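PDB 1SQH: RE68036p from Drosophila melanogaster, which is of unproven function but has acetyltransferase-like family regions and may act as a glycine N-acyltransferase. Local coordinates for residues 30-35 / 289-294; 92-97 / 124-129; 144-149 / 298-303; 150-155 / 294-299; 232-237 / 266-271. All blocks are in the same frame, centred on the assembly; numbering follows the deposited sequence.

Contact 1. Residues 30-35 / 289-294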
# COMPACT_ATOMS: atom_id res chain seq x y z
N GLY A 30 -10.38 12.46 -8.34
CA GLY A 30 -9.40 13.43 -7.87
C GLY A 30 -8.13 12.82 -7.33
O GLY A 30 -8.05 11.62 -7.05
N ILE A 31 -7.13 13.67 -7.15
CA ILE A 31 -5.81 13.30 -6.66
C ILE A 31 -5.70 12.67 -5.26
O ILE A 31 -4.65 12.15 -4.89
CB ILE A 31 -4.91 14.57 -6.75
CG1 ILE A 31 -3.58 14.21 -7.38
CG2 ILE A 31 -4.75 15.22 -5.38
CD1 ILE A 31 -3.71 13.95 -8.87
N ARG A 32 -6.78 12.71 -4.47
CA ARG A 32 -6.73 12.16 -3.11
C ARG A 32 -7.26 10.74 -3.00
O ARG A 32 -7.19 10.12 -1.95
CB ARG A 32 -7.54 13.02 -2.14
CG ARG A 32 -6.96 14.37 -1.81
CD ARG A 32 -8.03 15.18 -1.12
NE ARG A 32 -7.52 16.30 -0.35
CZ ARG A 32 -7.70 16.43 0.96
NH1 ARG A 32 -8.37 15.51 1.65
NH2 ARG A 32 -7.21 17.49 1.59
N ASN A 33 -7.81 10.25 -4.10
CA ASN A 33 -8.39 8.91 -4.14
C ASN A 33 -7.33 7.80 -4.06
O ASN A 33 -6.34 7.80 -4.78
CB ASN A 33 -9.22 8.79 -5.42
CG ASN A 33 -9.81 7.43 -5.59
OD1 ASN A 33 -9.18 6.54 -6.16
ND2 ASN A 33 -11.03 7.24 -5.07
N PHE A 34 -7.56 6.83 -3.17
CA PHE A 34 -6.61 5.75 -2.97
C PHE A 34 -6.39 4.78 -4.13
O PHE A 34 -5.31 4.19 -4.25
CB PHE A 34 -6.97 4.98 -1.71
CG PHE A 34 -6.54 5.66 -0.44
CD1 PHE A 34 -5.30 5.37 0.13
CD2 PHE A 34 -7.35 6.63 0.15
CE1 PHE A 34 -4.87 6.03 1.29
CE2 PHE A 34 -6.93 7.29 1.30
CZ PHE A 34 -5.69 7.00 1.87
N HIS A 35 -7.39 4.61 -4.98
CA HIS A 35 -7.21 3.73 -6.12
C HIS A 35 -6.36 4.46 -7.13
O HIS A 35 -5.53 3.87 -7.81
CB HIS A 35 -8.56 3.30 -6.69
CG HIS A 35 -9.25 2.29 -5.83
ND1 HIS A 35 -8.87 0.96 -5.80
CD2 HIS A 35 -10.19 2.44 -4.87
CE1 HIS A 35 -9.54 0.34 -4.84
NE2 HIS A 35 -10.34 1.21 -4.26
N GLN A 289 -5.81 13.88 7.84
CA GLN A 289 -7.20 13.73 8.24
C GLN A 289 -7.68 12.35 7.81
O GLN A 289 -7.17 11.79 6.83
CB GLN A 289 -8.09 14.80 7.61
CG GLN A 289 -8.07 14.77 6.11
CD GLN A 289 -9.05 15.75 5.49
OE1 GLN A 289 -10.27 15.53 5.51
NE2 GLN A 289 -8.53 16.84 4.91
N LYS A 290 -8.64 11.81 8.55
CA LYS A 290 -9.20 10.50 8.25
C LYS A 290 -10.34 10.64 7.24
O LYS A 290 -11.43 11.09 7.60
CB LYS A 290 -9.73 9.88 9.55
CG LYS A 290 -10.65 8.68 9.37
CD LYS A 290 -11.24 8.28 10.71
CE LYS A 290 -12.22 7.11 10.60
NZ LYS A 290 -12.83 6.80 11.92
N ASP A 291 -10.12 10.29 5.98
CA ASP A 291 -11.25 10.41 5.08
C ASP A 291 -11.67 9.13 4.39
O ASP A 291 -12.43 9.17 3.42
CB ASP A 291 -11.06 11.55 4.08
CG ASP A 291 -9.83 11.39 3.25
OD1 ASP A 291 -9.45 10.27 2.90
OD2 ASP A 291 -9.15 12.43 2.90
N LEU A 292 -11.17 7.99 4.88
CA LEU A 292 -11.55 6.69 4.32
C LEU A 292 -11.36 5.55 5.33
O LEU A 292 -10.45 5.58 6.16
CB LEU A 292 -10.74 6.36 3.06
CG LEU A 292 -11.21 5.08 2.35
CD1 LEU A 292 -12.60 5.33 1.78
CD2 LEU A 292 -10.24 4.66 1.22
N VAL A 293 -12.22 4.54 5.23
CA VAL A 293 -12.12 3.36 6.07
C VAL A 293 -12.27 2.17 5.14
O VAL A 293 -13.26 2.06 4.42
CB VAL A 293 -13.24 3.29 7.13
CG1 VAL A 293 -13.13 1.99 7.91
CG2 VAL A 293 -13.14 4.49 8.07
N ASN A 294 -11.26 1.30 5.13
CA ASN A 294 -11.25 0.13 4.27
C ASN A 294 -10.87 -1.08 5.10
O ASN A 294 -10.37 -0.94 6.22
CB ASN A 294 -10.22 0.31 3.16
CG ASN A 294 -10.81 0.89 1.89
OD1 ASN A 294 -11.87 1.53 1.91
ND2 ASN A 294 -10.12 0.69 0.77
O HOH W 1 -9.39 10.03 0.13
O HOH W 2 -11.48 0.31 -1.89
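The chain at R32 and F34 runs beside strand 289-299 without pairing with it, R32 CA lying 9.5 Å from D291 CA and F34 CA 8.9 Å from L292 CA, so side chains and water bridge the gap. It is a helix start packed on a sheet: a type I turn from G30 to N33 leads to N33 as N-cap of helix 34-51, while D291 and L292 form a classic beta bulge facing G154. R32 CG is anti to the carbonyl carbon (chi1 -70°) and the chain runs extended to NE, carrying R32 NH1 across to a long salt bridge with D291 OD2 (3.4 Å), guanidinium and carboxylate planes 50° apart. Q289 NE2 arrives at the edge of the same guanidinium, its amide plane nearly perpendicular to it. Shortened to an alanine, R32 would probably leave D291 OD2 without its positive mate and the Q289 amide freer to turn. D291 OD1 is engaged separately, since a water donates to it (2.8 Å) and to the backbone R32 O (3.0 Å). The buried F34 ring has D291 OD1 near its plane at one edge. L292 slides past the ring in the opposite direction, bringing L292 CD2 to 3.7 Å from F34 CD2. Beyond it, a second water accepts from N294 ND2 at 3.0 Å and lies in the plane of the H35 ring, at NE2.

Contact 2. Residues 92-97 / 124-129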
# COMPACT_ATOMS: atom_id res chain seq x y z
N SER A 92 -2.07 -10.91 -3.36
CA SER A 92 -2.83 -9.78 -2.83
C SER A 92 -3.74 -9.29 -3.95
O SER A 92 -3.30 -9.14 -5.09
CB SER A 92 -1.89 -8.66 -2.38
OG SER A 92 -1.14 -9.07 -1.26
N VAL A 93 -5.00 -9.06 -3.61
CA VAL A 93 -5.98 -8.60 -4.58
C VAL A 93 -6.59 -7.26 -4.21
O VAL A 93 -6.94 -7.01 -3.06
CB VAL A 93 -7.15 -9.63 -4.74
CG1 VAL A 93 -8.08 -9.20 -5.85
CG2 VAL A 93 -6.60 -11.02 -5.02
N SER A 94 -6.70 -6.40 -5.21
CA SER A 94 -7.32 -5.08 -5.05
C SER A 94 -8.36 -4.99 -6.15
O SER A 94 -8.17 -5.55 -7.23
CB SER A 94 -6.29 -3.96 -5.24
OG SER A 94 -6.93 -2.69 -5.17
N PHE A 95 -9.45 -4.28 -5.89
CA PHE A 95 -10.49 -4.13 -6.90
C PHE A 95 -11.46 -3.01 -6.57
O PHE A 95 -11.63 -2.62 -5.42
CB PHE A 95 -11.26 -5.45 -7.05
CG PHE A 95 -11.91 -5.92 -5.78
CD1 PHE A 95 -13.12 -5.38 -5.36
CD2 PHE A 95 -11.30 -6.89 -4.99
CE1 PHE A 95 -13.72 -5.81 -4.16
CE2 PHE A 95 -11.89 -7.32 -3.80
CZ PHE A 95 -13.10 -6.78 -3.39
N PHE A 96 -12.08 -2.48 -7.62
CA PHE A 96 -13.06 -1.42 -7.48
C PHE A 96 -13.85 -1.27 -8.77
O PHE A 96 -13.49 -1.79 -9.81
CB PHE A 96 -12.40 -0.07 -7.17
CG PHE A 96 -13.35 0.93 -6.58
CD1 PHE A 96 -13.68 0.87 -5.23
CD2 PHE A 96 -14.00 1.87 -7.39
CE1 PHE A 96 -14.65 1.72 -4.68
CE2 PHE A 96 -14.97 2.72 -6.86
CZ PHE A 96 -15.30 2.65 -5.50
N SER A 97 -14.95 -0.54 -8.65
CA SER A 97 -15.83 -0.22 -9.76
C SER A 97 -16.85 0.73 -9.18
O SER A 97 -17.17 0.63 -7.99
CB SER A 97 -16.54 -1.47 -10.30
OG SER A 97 -17.44 -1.08 -11.34
N LEU A 124 -6.88 -9.75 0.58
CA LEU A 124 -7.71 -8.75 -0.07
C LEU A 124 -7.34 -7.39 0.54
O LEU A 124 -7.65 -7.12 1.71
CB LEU A 124 -9.20 -9.06 0.18
CG LEU A 124 -9.89 -10.09 -0.74
CD1 LEU A 124 -8.91 -11.18 -1.15
CD2 LEU A 124 -11.11 -10.67 -0.03
N THR A 125 -6.69 -6.54 -0.26
CA THR A 125 -6.25 -5.22 0.21
C THR A 125 -7.16 -4.04 -0.13
O THR A 125 -7.83 -4.02 -1.17
CB THR A 125 -4.83 -4.90 -0.33
OG1 THR A 125 -4.89 -4.77 -1.76
CG2 THR A 125 -3.85 -6.01 0.04
N ASN A 126 -7.16 -3.04 0.75
CA ASN A 126 -7.98 -1.83 0.57
C ASN A 126 -9.39 -2.08 0.03
O ASN A 126 -9.81 -1.47 -0.96
CB ASN A 126 -7.24 -0.81 -0.34
CG ASN A 126 -6.61 -1.45 -1.57
OD1 ASN A 126 -5.51 -2.04 -1.51
ND2 ASN A 126 -7.30 -1.35 -2.71
N VAL A 127 -10.13 -2.96 0.70
CA VAL A 127 -11.50 -3.30 0.29
C VAL A 127 -12.51 -2.29 0.80
O VAL A 127 -12.56 -2.00 2.00
CB VAL A 127 -11.95 -4.68 0.83
CG1 VAL A 127 -13.26 -5.08 0.18
CG2 VAL A 127 -10.87 -5.73 0.58
N ASP A 128 -13.31 -1.76 -0.12
CA ASP A 128 -14.34 -0.78 0.22
C ASP A 128 -15.35 -1.42 1.17
O ASP A 128 -15.67 -2.61 1.04
CB ASP A 128 -15.06 -0.31 -1.05
CG ASP A 128 -16.03 0.81 -0.78
OD1 ASP A 128 -15.64 1.99 -0.92
OD2 ASP A 128 -17.19 0.52 -0.42
N LEU A 129 -15.85 -0.65 2.13
CA LEU A 129 -16.80 -1.18 3.09
C LEU A 129 -18.04 -1.79 2.43
O LEU A 129 -18.68 -2.67 3.01
CB LEU A 129 -17.23 -0.08 4.07
CG LEU A 129 -16.08 0.42 4.95
CD1 LEU A 129 -16.54 1.59 5.81
CD2 LEU A 129 -15.58 -0.73 5.81
O HOH W 3 -10.19 -3.85 -3.12
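V93 and L124 sit side by side at the tight end of this buried contact, V93 CA 4.8 Å from L124 CA in a parallel bridge. T125 N donates to V93 O at 2.9 Å, and L124 CD1 packs on V93 CB. One residue on, polar side chains take over: N126 ND2 reaches S94 OG at 2.8 Å, the hydroxyl close to the amide plane, and Y82 OH holds the same S94 oxygen. The amide's other end is steadied by T125 OG1, which donates to N126 OD1 from above the carbonyl plane. Strands 91-96 and 123-128 belong to a beta-alpha-beta unit whose helix is 104-112, and their parting after a close start resembles the splayed central strands of GNAT acetyltransferases. On the loose side, F96 CA and D128 CA are 7.8 Å apart. F95 N donates to a water (2.9 Å) that in turn donates to T125 O, linking the strands where they part, and lies over the centre of the F95 ring. With chi1 at 59°, F95 CG falls between the backbone N and carbonyl carbon, and F95 CZ comes within 4.0 Å of V127 CG1. Farther out D128 OD1 stands at the F96 ring edge, while OD2 caps G130 N.

Contact 3. Residues 144-149 / 298-303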
# COMPACT_ATOMS: atom_id res chain seq x y z
N VAL A 144 -13.22 -21.17 1.95
CA VAL A 144 -12.57 -20.55 3.10
C VAL A 144 -13.31 -20.88 4.39
O VAL A 144 -14.53 -20.72 4.46
CB VAL A 144 -12.48 -19.03 2.95
CG1 VAL A 144 -11.76 -18.44 4.15
CG2 VAL A 144 -11.73 -18.69 1.67
N THR A 145 -12.58 -21.34 5.40
CA THR A 145 -13.19 -21.71 6.67
C THR A 145 -12.83 -20.77 7.81
O THR A 145 -13.41 -20.85 8.90
CB THR A 145 -12.77 -23.14 7.07
OG1 THR A 145 -11.36 -23.19 7.30
CG2 THR A 145 -13.13 -24.11 5.96
N ALA A 146 -11.89 -19.87 7.56
CA ALA A 146 -11.46 -18.91 8.56
C ALA A 146 -10.90 -17.66 7.89
O ALA A 146 -10.04 -17.74 7.00
CB ALA A 146 -10.42 -19.53 9.47
N ILE A 147 -11.40 -16.51 8.32
CA ILE A 147 -10.99 -15.22 7.77
C ILE A 147 -10.50 -14.28 8.88
O ILE A 147 -11.01 -14.32 10.00
CB ILE A 147 -12.17 -14.56 7.03
CG1 ILE A 147 -12.64 -15.47 5.89
CG2 ILE A 147 -11.74 -13.20 6.49
CD1 ILE A 147 -13.92 -15.02 5.22
N GLN A 148 -9.51 -13.46 8.56
CA GLN A 148 -8.95 -12.50 9.51
C GLN A 148 -9.04 -11.09 8.93
O GLN A 148 -8.12 -10.62 8.26
CB GLN A 148 -7.48 -12.83 9.80
CG GLN A 148 -7.26 -14.17 10.48
CD GLN A 148 -5.83 -14.68 10.36
OE1 GLN A 148 -5.48 -15.70 10.96
NE2 GLN A 148 -5.01 -13.99 9.58
N PRO A 149 -10.16 -10.40 9.16
CA PRO A 149 -10.31 -9.05 8.63
C PRO A 149 -9.88 -7.99 9.64
O PRO A 149 -9.90 -8.24 10.85
CB PRO A 149 -11.81 -8.98 8.33
CG PRO A 149 -12.38 -9.72 9.50
CD PRO A 149 -11.45 -10.92 9.67
N LYS A 298 -7.57 -10.92 5.23
CA LYS A 298 -6.63 -12.02 5.06
C LYS A 298 -7.40 -13.34 5.14
O LYS A 298 -8.01 -13.65 6.16
CB LYS A 298 -5.56 -11.96 6.15
CG LYS A 298 -4.65 -13.17 6.25
CD LYS A 298 -3.87 -13.43 4.98
CE LYS A 298 -2.91 -14.60 5.18
NZ LYS A 298 -2.30 -15.10 3.91
N LEU A 299 -7.37 -14.10 4.05
CA LEU A 299 -8.03 -15.41 3.98
C LEU A 299 -7.03 -16.47 4.45
O LEU A 299 -5.90 -16.50 3.96
CB LEU A 299 -8.46 -15.71 2.54
CG LEU A 299 -9.82 -15.20 2.04
CD1 LEU A 299 -10.09 -13.81 2.56
CD2 LEU A 299 -9.84 -15.22 0.52
N VAL A 300 -7.43 -17.32 5.39
CA VAL A 300 -6.52 -18.36 5.88
C VAL A 300 -6.52 -19.56 4.93
O VAL A 300 -7.57 -20.02 4.48
CB VAL A 300 -6.92 -18.85 7.30
CG1 VAL A 300 -7.27 -17.67 8.19
CG2 VAL A 300 -8.07 -19.84 7.22
N PRO A 301 -5.32 -20.07 4.60
CA PRO A 301 -5.21 -21.22 3.69
C PRO A 301 -6.03 -22.42 4.18
O PRO A 301 -5.95 -22.78 5.36
CB PRO A 301 -3.71 -21.51 3.68
CG PRO A 301 -3.09 -20.16 3.94
CD PRO A 301 -3.99 -19.61 5.03
N ASN A 302 -6.80 -23.01 3.28
CA ASN A 302 -7.66 -24.15 3.60
C ASN A 302 -7.27 -24.97 4.82
O ASN A 302 -7.81 -24.76 5.91
CB ASN A 302 -7.78 -25.08 2.40
CG ASN A 302 -9.14 -24.98 1.73
OD1 ASN A 302 -9.43 -25.69 0.76
ND2 ASN A 302 -10.00 -24.10 2.26
N SER A 303 -6.34 -25.90 4.64
CA SER A 303 -5.88 -26.76 5.73
C SER A 303 -4.57 -27.43 5.33
O SER A 303 -3.57 -27.25 6.06
CB SER A 303 -6.92 -27.83 6.06
OG SER A 303 -7.14 -28.68 4.95
O HOH W 4 -9.65 -21.52 5.17
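Q148 and K298 lie side by side and point the same way, so the amide end of the glutamine rides along the lysine's aliphatic stem, Q148 NE2 being 3.4 Å from K298 CG. K298 then bends at chi2 (60°) and leads its amine away to G121 O, while the Q148 chain stays extended. V300 meets that extended chain at about a right angle and sets V300 CG1 3.8 Å from Q148 OE1. Its other methyl, CG2, lies against A146 CB, though the model is too close here for the exact spacing to be trusted. Replacing V300 by a glycine would probably open a gap beside A146 CB and let the Q148 amide swing more freely. On the I147 and L299 side the contacts across the two segments are apolar, and V144 from the preceding loop joins them: V144 crosses L299 at about a right angle, V144 CG2 to L299 CG 4.0 Å, and I147 CG2 stands 4.3 Å from L299 CD1. A139 of helix 129-141 packs on both V144 and L299. Beneath these side chains Q148 and K298 are the hydrogen-bonded pair, Q148 N to K298 O 2.8 Å and K298 N to Q148 O 3.1 Å, and I147 with L299 the non-hydrogen-bonded one. Past A146 a water takes over the bridging, accepting from T145 N (2.9 Å) and donating to V300 O (2.7 Å). This is the end of the antiparallel ladder between strands 147-157 and 289-299, where both strands pass into loop.

Contact 4. Residues 150-155 / 294-299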
# COMPACT_ATOMS: atom_id res chain seq x y z
N ARG A 150 -9.47 -6.83 9.15
CA ARG A 150 -9.08 -5.74 10.04
C ARG A 150 -9.37 -4.40 9.38
O ARG A 150 -9.15 -4.22 8.18
CB ARG A 150 -7.59 -5.82 10.42
CG ARG A 150 -6.62 -5.75 9.26
CD ARG A 150 -5.21 -6.04 9.74
NE ARG A 150 -4.36 -6.54 8.66
CZ ARG A 150 -3.61 -5.78 7.88
NH1 ARG A 150 -3.60 -4.46 8.05
NH2 ARG A 150 -2.87 -6.33 6.93
N GLN A 151 -9.89 -3.47 10.17
CA GLN A 151 -10.23 -2.15 9.67
C GLN A 151 -9.02 -1.21 9.66
O GLN A 151 -8.27 -1.12 10.64
CB GLN A 151 -11.34 -1.55 10.51
CG GLN A 151 -12.60 -2.40 10.54
CD GLN A 151 -13.85 -1.62 10.17
OE1 GLN A 151 -14.14 -0.55 10.73
NE2 GLN A 151 -14.62 -2.16 9.23
N CYS A 152 -8.85 -0.50 8.55
CA CYS A 152 -7.75 0.43 8.41
C CYS A 152 -8.26 1.82 8.04
O CYS A 152 -9.21 1.95 7.27
CB CYS A 152 -6.78 -0.08 7.35
SG CYS A 152 -6.13 -1.73 7.71
N PHE A 153 -7.65 2.85 8.61
CA PHE A 153 -8.04 4.22 8.29
C PHE A 153 -7.12 4.75 7.20
O PHE A 153 -5.89 4.58 7.28
CB PHE A 153 -7.94 5.16 9.51
CG PHE A 153 -8.90 4.85 10.63
CD1 PHE A 153 -10.10 4.18 10.39
CD2 PHE A 153 -8.61 5.25 11.93
CE1 PHE A 153 -11.00 3.92 11.43
CE2 PHE A 153 -9.49 5.00 12.99
CZ PHE A 153 -10.69 4.33 12.73
N GLY A 154 -7.72 5.35 6.18
CA GLY A 154 -6.94 5.96 5.12
C GLY A 154 -6.76 7.43 5.51
O GLY A 154 -7.70 8.22 5.35
N MSE A 155 -5.58 7.79 6.02
CA MSE A 155 -5.30 9.17 6.43
C MSE A 155 -4.75 9.96 5.24
O MSE A 155 -3.90 9.46 4.51
CB MSE A 155 -4.30 9.21 7.59
CG MSE A 155 -4.85 9.90 8.85
SE MSE A 155 -6.25 8.79 9.61
CE MSE A 155 -5.34 7.11 9.28
N ASN A 294 -11.26 1.30 5.13
CA ASN A 294 -11.25 0.13 4.27
C ASN A 294 -10.87 -1.08 5.10
O ASN A 294 -10.37 -0.94 6.22
CB ASN A 294 -10.22 0.31 3.16
CG ASN A 294 -10.81 0.89 1.89
OD1 ASN A 294 -11.87 1.53 1.91
ND2 ASN A 294 -10.12 0.69 0.77
N GLU A 295 -11.08 -2.26 4.55
CA GLU A 295 -10.69 -3.46 5.26
C GLU A 295 -9.61 -4.22 4.50
O GLU A 295 -9.51 -4.14 3.28
CB GLU A 295 -11.90 -4.39 5.49
CG GLU A 295 -12.63 -4.13 6.81
CD GLU A 295 -13.80 -5.08 7.05
OE1 GLU A 295 -13.62 -6.31 6.88
OE2 GLU A 295 -14.89 -4.61 7.42
N TRP A 296 -8.76 -4.89 5.26
CA TRP A 296 -7.72 -5.73 4.70
C TRP A 296 -8.22 -7.10 5.13
O TRP A 296 -8.30 -7.39 6.33
CB TRP A 296 -6.37 -5.42 5.34
CG TRP A 296 -5.41 -4.75 4.40
CD1 TRP A 296 -4.30 -5.31 3.83
CD2 TRP A 296 -5.47 -3.39 3.93
NE1 TRP A 296 -3.66 -4.38 3.04
CE2 TRP A 296 -4.35 -3.20 3.08
CE3 TRP A 296 -6.35 -2.32 4.15
CZ2 TRP A 296 -4.10 -1.97 2.44
CZ3 TRP A 296 -6.09 -1.09 3.51
CH2 TRP A 296 -4.97 -0.93 2.67
N ILE A 297 -8.60 -7.93 4.17
CA ILE A 297 -9.14 -9.24 4.51
C ILE A 297 -8.18 -10.36 4.19
O ILE A 297 -7.98 -10.72 3.02
CB ILE A 297 -10.46 -9.48 3.77
CG1 ILE A 297 -11.41 -8.30 4.02
CG2 ILE A 297 -11.08 -10.78 4.24
CD1 ILE A 297 -12.76 -8.42 3.32
N LYS A 298 -7.57 -10.92 5.23
CA LYS A 298 -6.63 -12.02 5.06
C LYS A 298 -7.40 -13.34 5.14
O LYS A 298 -8.01 -13.65 6.16
CB LYS A 298 -5.56 -11.96 6.15
CG LYS A 298 -4.65 -13.17 6.25
CD LYS A 298 -3.87 -13.43 4.98
CE LYS A 298 -2.91 -14.60 5.18
NZ LYS A 298 -2.30 -15.10 3.91
N LEU A 299 -7.37 -14.10 4.05
CA LEU A 299 -8.03 -15.41 3.98
C LEU A 299 -7.03 -16.47 4.45
O LEU A 299 -5.90 -16.50 3.96
CB LEU A 299 -8.46 -15.71 2.54
CG LEU A 299 -9.82 -15.20 2.04
CD1 LEU A 299 -10.09 -13.81 2.56
CD2 LEU A 299 -9.84 -15.22 0.52
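R150 lays its CG and guanidinium end against W296, the residue it faces across the two strands. Its CB starts the chain with chi1 at 60°, setting CG between the backbone N and carbonyl carbon, where R150 CG rests 3.8 Å from W296 O and close to W296 CB. The chain runs extended from CG through CD to NE, R150 NE coming 4.0 Å from W296 CB. R150 CZ follows at 3.8 Å from the same W296 CB, which lies over the centre of one guanidinium face. NH1 stays beside W296 CB and CG. At the end R150 NH2 settles 3.6 Å from W296 CD1. The guanidinium and indole planes are 26° apart, and E196 supplies the anionic partner of NH2 in a salt bridge. The strands beneath form an antiparallel ladder of the large mixed sheet, with 147-157 lying next to its edge strand 268-273; R150 and C152 share the face of W296 and N294, Q151 and E295 the other. Pairs of bonds between R150 and W296 and between C152 and N294 hold the register; W296 N to R150 O is 3.0 Å. C152 SG approaches W296 CE3 at 3.6 Å, an oblique sulfur-aromatic contact 47° off the normal of the six-membered ring, and W271 meets the W296 indole edge-to-face. On the reverse face Q151 NE2 donates to E295 OE2 at 3.1 Å; OE2 lies in the amide plane of Q151, but the donor meets it on the anti side, tilted out of the carboxylate plane. E295 OE1 turns instead to the K136 ammonium of helix 129-141.

Contact 5. Residues 232-237 / 266-271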
# COMPACT_ATOMS: atom_id res chain seq x y z
N SER A 232 2.60 5.39 -2.41
CA SER A 232 3.52 6.53 -2.47
C SER A 232 3.41 7.42 -1.26
O SER A 232 3.93 8.54 -1.24
CB SER A 232 3.29 7.35 -3.74
OG SER A 232 3.63 6.60 -4.89
N GLY A 233 2.72 6.91 -0.24
CA GLY A 233 2.54 7.63 1.01
C GLY A 233 3.44 7.07 2.09
O GLY A 233 4.49 6.51 1.79
N LEU A 234 3.03 7.21 3.34
CA LEU A 234 3.83 6.73 4.48
C LEU A 234 3.44 5.33 4.91
O LEU A 234 2.27 4.96 4.85
CB LEU A 234 3.67 7.66 5.69
CG LEU A 234 4.53 8.91 5.88
CD1 LEU A 234 4.69 9.66 4.57
CD2 LEU A 234 3.88 9.79 6.95
N GLY A 235 4.43 4.57 5.37
CA GLY A 235 4.16 3.23 5.85
C GLY A 235 5.24 2.62 6.72
O GLY A 235 6.37 3.12 6.80
N MSE A 236 4.88 1.53 7.40
CA MSE A 236 5.79 0.77 8.26
C MSE A 236 6.58 1.60 9.26
O MSE A 236 7.76 1.31 9.52
CB MSE A 236 6.75 -0.03 7.39
CG MSE A 236 6.07 -1.09 6.57
SE MSE A 236 6.97 -1.37 4.89
CE MSE A 236 6.05 0.05 3.90
N LEU A 237 5.94 2.61 9.84
CA LEU A 237 6.61 3.45 10.82
C LEU A 237 6.83 2.64 12.08
O LEU A 237 5.97 1.86 12.48
CB LEU A 237 5.76 4.68 11.16
CG LEU A 237 6.27 5.55 12.33
CD1 LEU A 237 7.62 6.15 11.94
CD2 LEU A 237 5.27 6.66 12.66
N ILE A 266 2.13 14.44 -5.26
CA ILE A 266 1.01 13.57 -4.92
C ILE A 266 0.55 13.86 -3.51
O ILE A 266 1.25 14.48 -2.72
CB ILE A 266 1.34 12.05 -5.00
CG1 ILE A 266 2.78 11.80 -4.62
CG2 ILE A 266 0.95 11.51 -6.37
CD1 ILE A 266 3.06 11.98 -3.16
N THR A 267 -0.66 13.42 -3.23
CA THR A 267 -1.25 13.58 -1.92
C THR A 267 -0.51 12.61 -1.01
O THR A 267 -0.23 11.48 -1.40
CB THR A 267 -2.71 13.14 -1.95
OG1 THR A 267 -3.33 13.71 -3.11
CG2 THR A 267 -3.44 13.58 -0.69
N LEU A 268 -0.16 13.05 0.20
CA LEU A 268 0.49 12.14 1.11
C LEU A 268 -0.63 11.38 1.82
O LEU A 268 -1.69 11.94 2.08
CB LEU A 268 1.32 12.91 2.14
CG LEU A 268 2.79 13.15 1.80
CD1 LEU A 268 3.50 11.80 1.83
CD2 LEU A 268 2.95 13.83 0.44
N THR A 269 -0.41 10.10 2.12
CA THR A 269 -1.44 9.33 2.82
C THR A 269 -0.76 8.28 3.66
O THR A 269 0.46 8.11 3.60
CB THR A 269 -2.39 8.59 1.86
OG1 THR A 269 -1.65 7.61 1.12
CG2 THR A 269 -3.06 9.56 0.88
N ALA A 270 -1.55 7.56 4.46
CA ALA A 270 -1.03 6.49 5.29
C ALA A 270 -2.16 5.57 5.68
O ALA A 270 -3.28 6.02 5.97
CB ALA A 270 -0.37 7.06 6.54
N TRP A 271 -1.88 4.28 5.67
CA TRP A 271 -2.85 3.26 6.05
C TRP A 271 -2.48 2.78 7.45
O TRP A 271 -1.39 2.25 7.65
CB TRP A 271 -2.79 2.09 5.08
CG TRP A 271 -3.59 2.29 3.82
CD1 TRP A 271 -3.11 2.32 2.54
CD2 TRP A 271 -5.01 2.41 3.73
NE1 TRP A 271 -4.15 2.45 1.65
CE2 TRP A 271 -5.33 2.50 2.35
CE3 TRP A 271 -6.05 2.44 4.67
CZ2 TRP A 271 -6.65 2.63 1.90
CZ3 TRP A 271 -7.36 2.57 4.22
CH2 TRP A 271 -7.65 2.66 2.84
O HOH W 5 0.62 3.45 6.05
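L234 N donates to T269 O, 2.7 Å away, in the one direct hydrogen bond between these two segments. The same T269 O takes a weaker CA-H...O contact from G233 CA at 3.4 Å. A side chain on G233 would run into T269 O, so the lack of one lets the backbones come this close. A water continues the polar link where the strands separate: it accepts from W271 N at 2.7 Å and sits against L234 O. The apolar contacts are made by L234. Its CG is anti to the carbonyl carbon (chi1 -86°), which sends L234 CD1 to within 3.7 Å of L268 CD1, while L234 CB faces A270 CB at 4.2 Å. The strand segments 234-237 and 268-271 diverge by 41°, as do the splayed central strands of the GNAT fold, whose V-shaped opening receives the acyl-CoA in relatives; a similar role here is possible but not established. Helix 248-263, which connects the two strands, packs M256 and S257 on L234 and I260 on I266. Helix 34-51 lays F34 and L37 against T269, and strand 147-157 flanks strand 268-273 on the side away from 234-239.

Contacts 3 and 4 are successive parts of one antiparallel ladder between strands 147-157 and 289-299; the centre of contact 4 lies about 11 Å from the chain centre, that of contact 3 about 21 Å, at the fraying end. Contact 1 uses the far part of strand 289-299 and is a surface contact, relying on a long salt bridge, water and one buried ring where the ladder relies on backbone bonds. Contacts 2 and 5 are buried, each joining strands connected through a helix, and two direct bonds in contact 2 and one in contact 5 give way to water as the strands part. Their centres are about 17 Å apart, and W271 touches N126 between them.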